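Local structure of phosphate transporter (Thermotoga maritima MSB8, 6L85) at residues B[64-69]-B[276-281]; B[170-175]-B[216-221]; B[182-187]-B[208-213]; B[268-273]-B[283-288]. The protein probably imports phosphate across the membrane, coupled to sodium ions, as a bacterial relative of the human SLC20 carriers. All coordinates share one frame; numbering follows the deposited sequence.

Interaction 1 (B[64-69]-B[276-281])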
loop_
_atom_site.group_PDB
_atom_site.type_symbol
_atom_site.label_atom_id
_atom_site.label_comp_id
_atom_site.label_asym_id
_atom_site.label_seq_id
_atom_site.Cartn_x
_atom_site.Cartn_y
_atom_site.Cartn_z
ATOM N N ILE B 64 -25.665 2.463 0.406
ATOM C CA ILE B 64 -26.446 1.600 -0.477
ATOM C C ILE B 64 -27.349 0.677 0.343
ATOM O O ILE B 64 -28.487 0.389 -0.051
ATOM C CB ILE B 64 -25.524 0.806 -1.426
ATOM C CG1 ILE B 64 -24.767 1.768 -2.347
ATOM C CG2 ILE B 64 -26.316 -0.223 -2.245
ATOM C CD1 ILE B 64 -25.647 2.654 -3.211
ATOM N N VAL B 65 -26.870 0.208 1.502
ATOM C CA VAL B 65 -27.689 -0.733 2.265
ATOM C C VAL B 65 -28.923 -0.036 2.863
ATOM O O VAL B 65 -30.034 -0.578 2.805
ATOM C CB VAL B 65 -26.846 -1.455 3.335
ATOM C CG1 VAL B 65 -27.748 -2.158 4.341
ATOM C CG2 VAL B 65 -25.922 -2.494 2.670
ATOM N N LYS B 66 -28.779 1.175 3.417
ATOM C CA LYS B 66 -29.978 1.763 4.022
ATOM C C LYS B 66 -30.279 3.209 3.618
ATOM O O LYS B 66 -31.028 3.889 4.327
ATOM C CB LYS B 66 -29.907 1.665 5.547
ATOM C CG LYS B 66 -28.705 2.328 6.177
ATOM C CD LYS B 66 -28.825 2.268 7.699
ATOM C CE LYS B 66 -29.450 0.948 8.153
ATOM N NZ LYS B 66 -30.031 1.033 9.525
ATOM N N GLY B 67 -29.792 3.684 2.477
ATOM C CA GLY B 67 -30.028 5.077 2.115
ATOM C C GLY B 67 -31.000 5.269 0.968
ATOM O O GLY B 67 -31.404 6.400 0.672
ATOM N N ILE B 68 -31.399 4.173 0.322
ATOM C CA ILE B 68 -32.323 4.211 -0.813
ATOM C C ILE B 68 -33.669 3.606 -0.445
ATOM O O ILE B 68 -34.709 4.248 -0.591
ATOM C CB ILE B 68 -31.722 3.505 -2.048
ATOM C CG1 ILE B 68 -30.241 3.834 -2.187
ATOM C CG2 ILE B 68 -32.511 3.872 -3.318
ATOM C CD1 ILE B 68 -29.548 2.951 -3.196
ATOM N N VAL B 69 -33.673 2.351 -0.021
ATOM C CA VAL B 69 -34.882 1.690 0.446
ATOM C C VAL B 69 -35.079 2.039 1.911
ATOM O O VAL B 69 -34.109 2.150 2.671
ATOM C CB VAL B 69 -34.783 0.168 0.230
ATOM C CG1 VAL B 69 -36.030 -0.543 0.720
ATOM C CG2 VAL B 69 -34.559 -0.130 -1.236
ATOM N N GLY B 276 -31.234 -11.385 10.343
ATOM C CA GLY B 276 -32.636 -11.042 10.151
ATOM C C GLY B 276 -32.885 -9.554 9.983
ATOM O O GLY B 276 -32.756 -9.018 8.879
ATOM N N VAL B 277 -33.253 -8.863 11.059
ATOM C CA VAL B 277 -33.482 -7.427 10.967
ATOM C C VAL B 277 -32.149 -6.716 10.784
ATOM O O VAL B 277 -31.175 -6.999 11.492
ATOM C CB VAL B 277 -34.222 -6.914 12.213
ATOM C CG1 VAL B 277 -34.836 -5.541 11.947
ATOM C CG2 VAL B 277 -35.303 -7.886 12.629
ATOM N N VAL B 278 -32.096 -5.794 9.825
ATOM C CA VAL B 278 -30.930 -4.938 9.600
ATOM C C VAL B 278 -30.739 -4.052 10.826
ATOM O O VAL B 278 -31.626 -3.253 11.145
ATOM C CB VAL B 278 -31.099 -4.088 8.332
ATOM C CG1 VAL B 278 -29.865 -3.214 8.085
ATOM C CG2 VAL B 278 -31.373 -4.982 7.150
ATOM N N PRO B 279 -29.611 -4.151 11.527
ATOM C CA PRO B 279 -29.451 -3.434 12.801
ATOM C C PRO B 279 -29.370 -1.926 12.618
ATOM O O PRO B 279 -29.326 -1.393 11.509
ATOM C CB PRO B 279 -28.135 -3.982 13.360
ATOM C CG PRO B 279 -27.413 -4.513 12.164
ATOM C CD PRO B 279 -28.474 -5.042 11.245
ATOM N N LYS B 280 -29.365 -1.242 13.767
ATOM C CA LYS B 280 -29.263 0.212 13.813
ATOM C C LYS B 280 -28.042 0.674 13.034
ATOM O O LYS B 280 -28.139 1.423 12.052
ATOM C CB LYS B 280 -29.184 0.675 15.270
ATOM C CG LYS B 280 -30.100 -0.092 16.238
ATOM C CD LYS B 280 -29.878 0.314 17.715
ATOM C CE LYS B 280 -29.755 -0.904 18.644
ATOM N NZ LYS B 280 -28.629 -0.755 19.627
ATOM N N THR B 281 -26.875 0.213 13.458
ATOM C CA THR B 281 -25.621 0.515 12.792
ATOM C C THR B 281 -25.191 -0.710 11.983
ATOM O O THR B 281 -25.023 -1.806 12.539
ATOM C CB THR B 281 -24.568 0.915 13.829
ATOM O OG1 THR B 281 -24.046 -0.256 14.467
ATOM C CG2 THR B 281 -25.207 1.793 14.906
#
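K66 sends its ammonium group from helix 58-66 to two successive backbone carbonyls, P279 O and K280 O. A helix of this all-helical transporter is thus tied to the interhelical loop that joins helices 260-275 and 286-302. K66 NZ lies 3.2 Å from P279 O and 3.2 Å from K280 O, but it approaches the two oxygens differently. At P279 O the C=O...N angle is 151° and the nitrogen is only slightly tilted from the carbonyl plane. At K280 O the angle narrows to 127° and the nitrogen stands well above that plane. One positive charge therefore faces two neighbouring carbonyl dipoles and would be expected to steady both peptide groups. Nearer the helix, V278 turns one methyl toward helix 58-66: V278 CG1 is 4.2 Å from K66 CE and 4.4 Å from V65 CG1, a small apolar contact beside the lysine chain. Replacing K66 by a leucine would probably leave the two carbonyl oxygens without their shared donor and set this part of the loop freer to move. Further out, V278 also touches V71, K66 rests on V282, and P279 packs on I271 of helix 260-275. The backbone around the lysine is held in turn by N128, whose ND2 bonds to K66 O and whose backbone pairs with that of I68. The lysine chain itself is not fully extended: it bends at its third torsion, about the CG-CD bond (37°), on its way to the two oxygens.

Interaction 2 (B[170-175]-B[216-221])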
loop_
_atom_site.group_PDB
_atom_site.type_symbol
_atom_site.label_atom_id
_atom_site.label_comp_id
_atom_site.label_asym_id
_atom_site.label_seq_id
_atom_site.Cartn_x
_atom_site.Cartn_y
_atom_site.Cartn_z
ATOM N N SER B 170 10.482 24.449 -12.013
ATOM C CA SER B 170 9.189 24.592 -11.351
ATOM C C SER B 170 8.420 23.272 -11.327
ATOM O O SER B 170 7.716 22.976 -10.352
ATOM C CB SER B 170 8.358 25.671 -12.049
ATOM O OG SER B 170 8.734 26.961 -11.610
ATOM N N SER B 171 8.505 22.492 -12.412
ATOM C CA SER B 171 7.795 21.223 -12.477
ATOM C C SER B 171 8.362 20.262 -11.445
ATOM O O SER B 171 7.616 19.510 -10.799
ATOM C CB SER B 171 7.899 20.641 -13.889
ATOM O OG SER B 171 9.213 20.162 -14.130
ATOM N N THR B 172 9.680 20.341 -11.252
ATOM C CA THR B 172 10.395 19.606 -10.213
ATOM C C THR B 172 9.793 19.800 -8.820
ATOM O O THR B 172 9.960 18.937 -7.945
ATOM C CB THR B 172 11.854 20.073 -10.290
ATOM O OG1 THR B 172 12.646 19.075 -10.937
ATOM C CG2 THR B 172 12.423 20.457 -8.948
ATOM N N VAL B 173 9.064 20.892 -8.606
ATOM C CA VAL B 173 8.430 21.169 -7.331
ATOM C C VAL B 173 6.923 20.949 -7.376
ATOM O O VAL B 173 6.346 20.486 -6.385
ATOM C CB VAL B 173 8.749 22.612 -6.876
ATOM C CG1 VAL B 173 7.883 23.024 -5.683
ATOM C CG2 VAL B 173 10.217 22.770 -6.561
ATOM N N ALA B 174 6.272 21.258 -8.494
ATOM C CA ALA B 174 4.812 21.272 -8.513
ATOM C C ALA B 174 4.222 19.881 -8.694
ATOM O O ALA B 174 3.140 19.596 -8.168
ATOM C CB ALA B 174 4.300 22.188 -9.625
ATOM N N ILE B 175 4.875 19.028 -9.474
ATOM C CA ILE B 175 4.349 17.680 -9.670
ATOM C C ILE B 175 4.497 16.889 -8.368
ATOM O O ILE B 175 3.528 16.231 -7.940
ATOM C CB ILE B 175 5.041 17.009 -10.867
ATOM C CG1 ILE B 175 4.651 17.757 -12.143
ATOM C CG2 ILE B 175 4.757 15.493 -10.918
ATOM C CD1 ILE B 175 4.853 16.980 -13.395
ATOM N N VAL B 216 10.771 11.598 -2.679
ATOM C CA VAL B 216 11.066 10.587 -3.695
ATOM C C VAL B 216 10.642 11.062 -5.081
ATOM O O VAL B 216 11.382 10.908 -6.061
ATOM C CB VAL B 216 10.391 9.253 -3.322
ATOM C CG1 VAL B 216 10.314 8.334 -4.535
ATOM C CG2 VAL B 216 11.171 8.579 -2.168
ATOM N N VAL B 217 9.425 11.601 -5.194
ATOM C CA VAL B 217 8.943 12.073 -6.486
ATOM C C VAL B 217 9.779 13.253 -6.969
ATOM O O VAL B 217 10.048 13.382 -8.163
ATOM C CB VAL B 217 7.451 12.440 -6.417
ATOM C CG1 VAL B 217 6.974 12.957 -7.782
ATOM C CG2 VAL B 217 6.623 11.236 -5.976
ATOM N N HIS B 218 10.206 14.128 -6.057
ATOM C CA HIS B 218 11.069 15.231 -6.446
ATOM C C HIS B 218 12.330 14.715 -7.118
ATOM O O HIS B 218 12.708 15.196 -8.191
ATOM C CB HIS B 218 11.410 16.094 -5.230
ATOM C CG HIS B 218 12.502 17.082 -5.491
ATOM N ND1 HIS B 218 12.287 18.276 -6.150
ATOM C CD2 HIS B 218 13.828 17.037 -5.214
ATOM C CE1 HIS B 218 13.431 18.932 -6.249
ATOM N NE2 HIS B 218 14.381 18.201 -5.692
ATOM N N PHE B 219 12.986 13.708 -6.528
ATOM C CA PHE B 219 14.218 13.256 -7.186
ATOM C C PHE B 219 13.941 12.479 -8.472
ATOM O O PHE B 219 14.706 12.599 -9.450
ATOM C CB PHE B 219 15.091 12.471 -6.212
ATOM C CG PHE B 219 15.872 13.379 -5.307
ATOM C CD1 PHE B 219 17.083 13.926 -5.726
ATOM C CD2 PHE B 219 15.356 13.758 -4.077
ATOM C CE1 PHE B 219 17.775 14.803 -4.909
ATOM C CE2 PHE B 219 16.042 14.635 -3.252
ATOM C CZ PHE B 219 17.251 15.167 -3.672
ATOM N N ALA B 220 12.833 11.740 -8.536
ATOM C CA ALA B 220 12.489 11.101 -9.805
ATOM C C ALA B 220 12.241 12.144 -10.907
ATOM O O ALA B 220 12.674 11.963 -12.054
ATOM C CB ALA B 220 11.282 10.180 -9.619
ATOM N N VAL B 221 11.590 13.263 -10.565
ATOM C CA VAL B 221 11.294 14.302 -11.553
ATOM C C VAL B 221 12.566 15.036 -11.967
ATOM O O VAL B 221 12.749 15.362 -13.144
ATOM C CB VAL B 221 10.246 15.298 -11.019
ATOM C CG1 VAL B 221 10.112 16.484 -11.990
ATOM C CG2 VAL B 221 8.898 14.633 -10.799
#
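H218 turns the edge of its imidazole toward helix 167-194 and donates a hydrogen bond from ND1 to T172 O, 3.0 Å away, with an N-H...O angle of 155°. The oxygen is somewhat tilted from the ring plane, and the donor sits 46° above the carbonyl plane. Within its own helix T172 O would look to the residue four positions on, but that is P176, whose nitrogen carries no hydrogen; the imidazole supplies a donor instead. CG anti to the backbone N (chi1 169°) brings the ring obliquely across the T172 side chain, and T172 CG2 comes within 3.3 Å of H218 CE1. Replacing H218 by a phenylalanine would probably leave T172 O without this donor. One turn on, V221 points at the opposing helix. V221 CG1 presses on T172 CA at 3.6 Å and meets T172 OG1 at 3.8 Å, while its other methyl, V221 CG2, meets I175 CG2 at 4.2 Å. Behind the imidazole, H218 CD2 lies over one face of the F219 ring. The two helices form an antiparallel hairpin, with segment axes 8.7 Å apart. Helix 231-258 covers one flank, with V238 touching both I175 and V221; V161 of helix 129-162 packs on S171 and A174; and the F219 ring meets F301 of the second subunit.

Interaction 3 (B[182-187]-B[208-213])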
loop_
_atom_site.group_PDB
_atom_site.type_symbol
_atom_site.label_atom_id
_atom_site.label_comp_id
_atom_site.label_asym_id
_atom_site.label_seq_id
_atom_site.Cartn_x
_atom_site.Cartn_y
_atom_site.Cartn_z
ATOM N N ALA B 182 -2.172 14.058 -3.027
ATOM C CA ALA B 182 -2.999 12.874 -3.243
ATOM C C ALA B 182 -2.773 11.833 -2.139
ATOM O O ALA B 182 -3.730 11.293 -1.557
ATOM C CB ALA B 182 -2.682 12.281 -4.618
ATOM N N ILE B 183 -1.500 11.552 -1.842
ATOM C CA ILE B 183 -1.138 10.603 -0.787
ATOM C C ILE B 183 -1.641 11.078 0.575
ATOM O O ILE B 183 -2.175 10.286 1.370
ATOM C CB ILE B 183 0.391 10.398 -0.807
ATOM C CG1 ILE B 183 0.744 9.330 -1.830
ATOM C CG2 ILE B 183 0.902 10.009 0.547
ATOM C CD1 ILE B 183 0.288 7.949 -1.373
ATOM N N PHE B 184 -1.474 12.375 0.878
ATOM C CA PHE B 184 -1.995 12.910 2.134
ATOM C C PHE B 184 -3.490 12.660 2.252
ATOM O O PHE B 184 -3.984 12.282 3.320
ATOM C CB PHE B 184 -1.732 14.415 2.264
ATOM C CG PHE B 184 -2.501 15.051 3.404
ATOM C CD1 PHE B 184 -1.965 15.088 4.675
ATOM C CD2 PHE B 184 -3.770 15.574 3.210
ATOM C CE1 PHE B 184 -2.662 15.648 5.727
ATOM C CE2 PHE B 184 -4.476 16.119 4.262
ATOM C CZ PHE B 184 -3.917 16.161 5.524
ATOM N N THR B 185 -4.226 12.868 1.162
ATOM C CA THR B 185 -5.673 12.673 1.205
ATOM C C THR B 185 -6.028 11.210 1.458
ATOM O O THR B 185 -6.836 10.894 2.345
ATOM C CB THR B 185 -6.300 13.183 -0.102
ATOM O OG1 THR B 185 -5.902 14.543 -0.316
ATOM C CG2 THR B 185 -7.814 13.136 -0.033
ATOM N N MET B 186 -5.418 10.300 0.692
ATOM C CA MET B 186 -5.711 8.876 0.851
ATOM C C MET B 186 -5.397 8.399 2.268
ATOM O O MET B 186 -6.217 7.739 2.908
ATOM C CB MET B 186 -4.924 8.057 -0.174
ATOM C CG MET B 186 -5.296 8.334 -1.631
ATOM S SD MET B 186 -4.444 7.216 -2.787
ATOM C CE MET B 186 -2.883 8.037 -2.965
ATOM N N ILE B 187 -4.220 8.757 2.784
ATOM C CA ILE B 187 -3.781 8.257 4.073
ATOM C C ILE B 187 -4.614 8.862 5.198
ATOM O O ILE B 187 -5.108 8.140 6.075
ATOM C CB ILE B 187 -2.275 8.537 4.262
ATOM C CG1 ILE B 187 -1.447 7.765 3.227
ATOM C CG2 ILE B 187 -1.835 8.233 5.703
ATOM C CD1 ILE B 187 -1.564 6.289 3.344
ATOM N N ALA B 208 3.322 12.802 7.236
ATOM C CA ALA B 208 4.595 12.085 7.098
ATOM C C ALA B 208 4.666 11.351 5.757
ATOM O O ALA B 208 5.706 11.372 5.073
ATOM C CB ALA B 208 4.797 11.126 8.272
ATOM N N PHE B 209 3.570 10.693 5.361
ATOM C CA PHE B 209 3.534 10.050 4.050
ATOM C C PHE B 209 3.752 11.065 2.929
ATOM O O PHE B 209 4.425 10.768 1.929
ATOM C CB PHE B 209 2.202 9.327 3.863
ATOM C CG PHE B 209 2.205 7.911 4.365
ATOM C CD1 PHE B 209 2.039 7.637 5.714
ATOM C CD2 PHE B 209 2.386 6.860 3.494
ATOM C CE1 PHE B 209 2.048 6.330 6.182
ATOM C CE2 PHE B 209 2.398 5.552 3.959
ATOM C CZ PHE B 209 2.226 5.290 5.300
ATOM N N SER B 210 3.191 12.278 3.089
ATOM C CA SER B 210 3.387 13.343 2.101
ATOM C C SER B 210 4.849 13.719 1.980
ATOM O O SER B 210 5.352 13.947 0.879
ATOM C CB SER B 210 2.595 14.592 2.493
ATOM O OG SER B 210 1.226 14.342 2.354
ATOM N N LEU B 211 5.519 13.881 3.121
ATOM C CA LEU B 211 6.919 14.294 3.125
ATOM C C LEU B 211 7.789 13.287 2.389
ATOM O O LEU B 211 8.603 13.662 1.525
ATOM C CB LEU B 211 7.397 14.479 4.566
ATOM C CG LEU B 211 6.680 15.701 5.131
ATOM C CD1 LEU B 211 6.946 15.879 6.617
ATOM C CD2 LEU B 211 7.139 16.925 4.328
ATOM N N VAL B 212 7.615 11.991 2.705
ATOM C CA VAL B 212 8.409 10.960 2.024
ATOM C C VAL B 212 8.102 10.946 0.529
ATOM O O VAL B 212 9.008 10.854 -0.318
ATOM C CB VAL B 212 8.156 9.577 2.648
ATOM C CG1 VAL B 212 8.995 8.528 1.923
ATOM C CG2 VAL B 212 8.462 9.608 4.144
ATOM N N THR B 213 6.809 11.004 0.190
ATOM C CA THR B 213 6.380 11.017 -1.205
ATOM C C THR B 213 6.991 12.193 -1.957
ATOM O O THR B 213 7.522 12.030 -3.060
ATOM C CB THR B 213 4.848 11.071 -1.249
ATOM O OG1 THR B 213 4.313 9.938 -0.541
ATOM C CG2 THR B 213 4.314 11.089 -2.700
#
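I187 covers one face of the F209 ring in a CH-pi contact, I187 CD1 standing 4.1 Å from the ring centroid and only 14° off the normal. The aliphatic chain crosses the phenylalanine side chain at about a right angle, and I187 CG1 also comes to 3.8 Å from F209 CG, near the root of the ring. Packing continues one turn back. I183 has CG2 anti to its own backbone N, a position from which this methyl meets F209 CB at 3.6 Å and also rests, methyl against hydroxyl, on T213 OG1. These side chains lie at the interface of an antiparallel helical hairpin: helices 167-194 and 199-224 run side by side, their segment axes approaching to 8.2 Å at 152°. The polar groups are satisfied by backbone carbonyls. T213 OG1 donates to F209 O over 2.6 Å, and the same oxygen takes T213 N from the opposite face of its plane, so two bonds grip it. S210 OG lies within bonding reach of G206 O, its stronger partner, and of S180 O on the partner helix, which can only share or alternate for its single hydrogen. Its 3.0 Å approach, S210 OG to F184 CB, is unusually short and so doubtful in detail. F209 meets F50 of the second subunit edge-to-face, T213 touches F47 of that subunit, and a bound dodecyl maltoside touches I187.

Interaction 4 (B[268-273]-B[283-288]). With LMT (dodecyl-beta-D-maltoside), chain O.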
loop_
_atom_site.group_PDB
_atom_site.type_symbol
_atom_site.label_atom_id
_atom_site.label_comp_id
_atom_site.label_asym_id
_atom_site.label_seq_id
_atom_site.Cartn_x
_atom_site.Cartn_y
_atom_site.Cartn_z
ATOM N N ALA B 268 -26.501 -6.627 2.223
ATOM C CA ALA B 268 -27.862 -6.660 2.742
ATOM C C ALA B 268 -28.369 -8.097 2.789
ATOM O O ALA B 268 -29.010 -8.513 3.771
ATOM C CB ALA B 268 -28.781 -5.763 1.906
ATOM N N VAL B 269 -28.061 -8.878 1.749
ATOM C CA VAL B 269 -28.468 -10.289 1.761
ATOM C C VAL B 269 -27.773 -11.057 2.888
ATOM O O VAL B 269 -28.406 -11.844 3.609
ATOM C CB VAL B 269 -28.200 -10.940 0.396
ATOM C CG1 VAL B 269 -28.520 -12.410 0.456
ATOM C CG2 VAL B 269 -29.026 -10.234 -0.701
ATOM N N MET B 270 -26.460 -10.844 3.054
ATOM C CA MET B 270 -25.729 -11.508 4.132
ATOM C C MET B 270 -26.273 -11.114 5.505
ATOM O O MET B 270 -26.388 -11.956 6.399
ATOM C CB MET B 270 -24.237 -11.181 4.043
ATOM C CG MET B 270 -23.582 -11.705 2.751
ATOM S SD MET B 270 -21.855 -11.211 2.626
ATOM C CE MET B 270 -21.231 -12.068 4.085
ATOM N N ILE B 271 -26.576 -9.831 5.701
ATOM C CA ILE B 271 -27.051 -9.371 6.994
ATOM C C ILE B 271 -28.404 -9.986 7.298
ATOM O O ILE B 271 -28.656 -10.405 8.431
ATOM C CB ILE B 271 -27.092 -7.833 7.046
ATOM C CG1 ILE B 271 -25.678 -7.256 7.082
ATOM C CG2 ILE B 271 -27.810 -7.363 8.284
ATOM C CD1 ILE B 271 -25.625 -5.769 6.724
ATOM N N VAL B 272 -29.286 -10.096 6.295
ATOM C CA VAL B 272 -30.583 -10.711 6.578
ATOM C C VAL B 272 -30.415 -12.207 6.878
ATOM O O VAL B 272 -30.962 -12.717 7.869
ATOM C CB VAL B 272 -31.592 -10.436 5.441
ATOM C CG1 VAL B 272 -32.896 -11.216 5.655
ATOM C CG2 VAL B 272 -31.938 -8.944 5.376
ATOM N N ALA B 273 -29.622 -12.927 6.063
ATOM C CA ALA B 273 -29.397 -14.355 6.323
ATOM C C ALA B 273 -28.757 -14.602 7.685
ATOM O O ALA B 273 -29.037 -15.618 8.331
ATOM C CB ALA B 273 -28.514 -14.978 5.238
ATOM N N GLU B 283 -22.713 -3.033 9.844
ATOM C CA GLU B 283 -21.316 -3.386 9.616
ATOM C C GLU B 283 -21.238 -4.184 8.319
ATOM O O GLU B 283 -21.875 -5.239 8.197
ATOM C CB GLU B 283 -20.749 -4.185 10.789
ATOM C CG GLU B 283 -21.282 -3.748 12.144
ATOM C CD GLU B 283 -21.324 -4.891 13.155
ATOM O OE1 GLU B 283 -21.674 -6.034 12.763
ATOM O OE2 GLU B 283 -21.012 -4.641 14.344
ATOM N N ILE B 284 -20.491 -3.668 7.346
ATOM C CA ILE B 284 -20.372 -4.343 6.054
ATOM C C ILE B 284 -19.433 -5.538 6.186
ATOM O O ILE B 284 -18.249 -5.358 6.513
ATOM C CB ILE B 284 -19.882 -3.385 4.956
ATOM C CG1 ILE B 284 -20.848 -2.202 4.811
ATOM C CG2 ILE B 284 -19.749 -4.139 3.623
ATOM C CD1 ILE B 284 -22.179 -2.598 4.184
ATOM N N PRO B 285 -19.909 -6.761 5.941
ATOM C CA PRO B 285 -19.026 -7.938 6.039
ATOM C C PRO B 285 -17.906 -7.865 5.011
ATOM O O PRO B 285 -18.141 -7.636 3.815
ATOM C CB PRO B 285 -19.971 -9.120 5.765
ATOM C CG PRO B 285 -21.374 -8.572 5.954
ATOM C CD PRO B 285 -21.282 -7.121 5.544
ATOM N N PHE B 286 -16.675 -8.053 5.491
ATOM C CA PHE B 286 -15.516 -7.912 4.619
ATOM C C PHE B 286 -15.602 -8.839 3.421
ATOM O O PHE B 286 -15.098 -8.508 2.347
ATOM C CB PHE B 286 -14.228 -8.153 5.409
ATOM C CG PHE B 286 -13.459 -6.892 5.655
ATOM C CD1 PHE B 286 -13.036 -6.118 4.581
ATOM C CD2 PHE B 286 -13.210 -6.443 6.937
ATOM C CE1 PHE B 286 -12.349 -4.931 4.779
ATOM C CE2 PHE B 286 -12.527 -5.256 7.145
ATOM C CZ PHE B 286 -12.098 -4.500 6.057
ATOM N N LEU B 287 -16.239 -9.993 3.583
ATOM C CA LEU B 287 -16.464 -10.877 2.447
ATOM C C LEU B 287 -17.151 -10.146 1.293
ATOM O O LEU B 287 -16.764 -10.316 0.130
ATOM C CB LEU B 287 -17.287 -12.086 2.906
ATOM C CG LEU B 287 -17.152 -13.405 2.151
ATOM C CD1 LEU B 287 -15.735 -13.555 1.608
ATOM C CD2 LEU B 287 -17.494 -14.580 3.065
ATOM N N ALA B 288 -18.171 -9.320 1.597
ATOM C CA ALA B 288 -18.848 -8.534 0.558
ATOM C C ALA B 288 -17.878 -7.625 -0.174
ATOM O O ALA B 288 -17.916 -7.516 -1.406
ATOM C CB ALA B 288 -19.989 -7.687 1.162
HETATM C "C1'" LMT O . -10.954 -1.855 10.227
HETATM C "C2'" LMT O . -12.408 -2.273 10.271
HETATM C "C3'" LMT O . -13.189 -1.800 11.489
HETATM C "C4'" LMT O . -12.334 -1.673 12.727
HETATM C "C5'" LMT O . -11.000 -1.029 12.362
HETATM C "C6'" LMT O . -10.187 -0.743 13.607
HETATM O "O1'" LMT O . -10.274 -2.778 9.364
HETATM O "O2'" LMT O . -13.077 -1.764 9.134
HETATM O "O3'" LMT O . -14.211 -2.747 11.706
HETATM O "O5'" LMT O . -10.305 -1.898 11.475
HETATM O "O6'" LMT O . -11.001 -0.067 14.565
HETATM C C1 LMT O . -10.262 -2.438 7.963
HETATM C C2 LMT O . -9.245 -3.385 7.281
HETATM C C3 LMT O . -8.312 -2.533 6.388
HETATM C C4 LMT O . -7.697 -3.502 5.368
HETATM C C5 LMT O . -6.496 -2.794 4.715
HETATM C C6 LMT O . -5.520 -3.899 4.284
HETATM C C7 LMT O . -4.637 -3.323 3.153
HETATM C C8 LMT O . -3.457 -2.546 3.797
HETATM C C9 LMT O . -2.805 -1.673 2.693
HETATM C C10 LMT O . -1.644 -2.456 2.024
HETATM C C11 LMT O . -0.757 -1.455 1.271
HETATM C C12 LMT O . 0.173 -2.198 0.307
#
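M270 carries most of this contact through a single methyl, M270 CE, which sits against the ring of P285 at 3.6 Å from P285 CB and 4.0 Å from P285 CG. The two side chains pass alongside each other in opposite directions. A bend at the last methionine torsion, 63°, turns the methyl out of line with the rest of the chain. The same carbon lies 4.1 Å from L287 CB, while the sulfur is used separately: M270 SD is 4.2 Å from A288 CB. The methionine end therefore packs on three residues at the start of helix 286-302, purely by van der Waals contact. One residue further along helix 260-275, I271 CD1 approaches E283 O at 4.1 Å. Together these residues form a helix-loop-helix connection: helix 260-275 ends, the chain loops round, and P285 occupies the N-cap position of helix 286-302. From there P285 O accepts a weak hydrogen bond from A288 N, in the first turn of the helix. I271 also packs on V282 of the connecting loop, and the I284 side chain rests on S61, Q62 and V65 of helix 58-66. F286 leaves its backbone on the side away from helix 260-275. Its ring meets a bound dodecyl maltoside, with F286 CZ 3.3 Å from the detergent's C2; the alkyl carbon C1 lies in the ring plane at the edge, 3.7 Å from F286 CE2. Close by, L287 touches L204 of the second subunit.

The four contacts form two pairs within one all-helical transporter. Interactions 2 and 3 share the hairpin of helices 167-194 and 199-224, with centres 15 Å apart; along the chain, interaction 3 lies nearer the turn and interaction 2 nearer the open ends. Interactions 1 and 4 have centres 10 Å apart and touch through P279 and I271 and through V65 and I284; their segments alternate along the chain (64-69, 268-273, 276-281, 283-288). Interactions 1 and 2 lie on opposite sides of the chain's centre, 46 Å between centres. Interactions 2, 3 and 4 all touch the second subunit, so the hairpin and the start of helix 286-302 both lie against it.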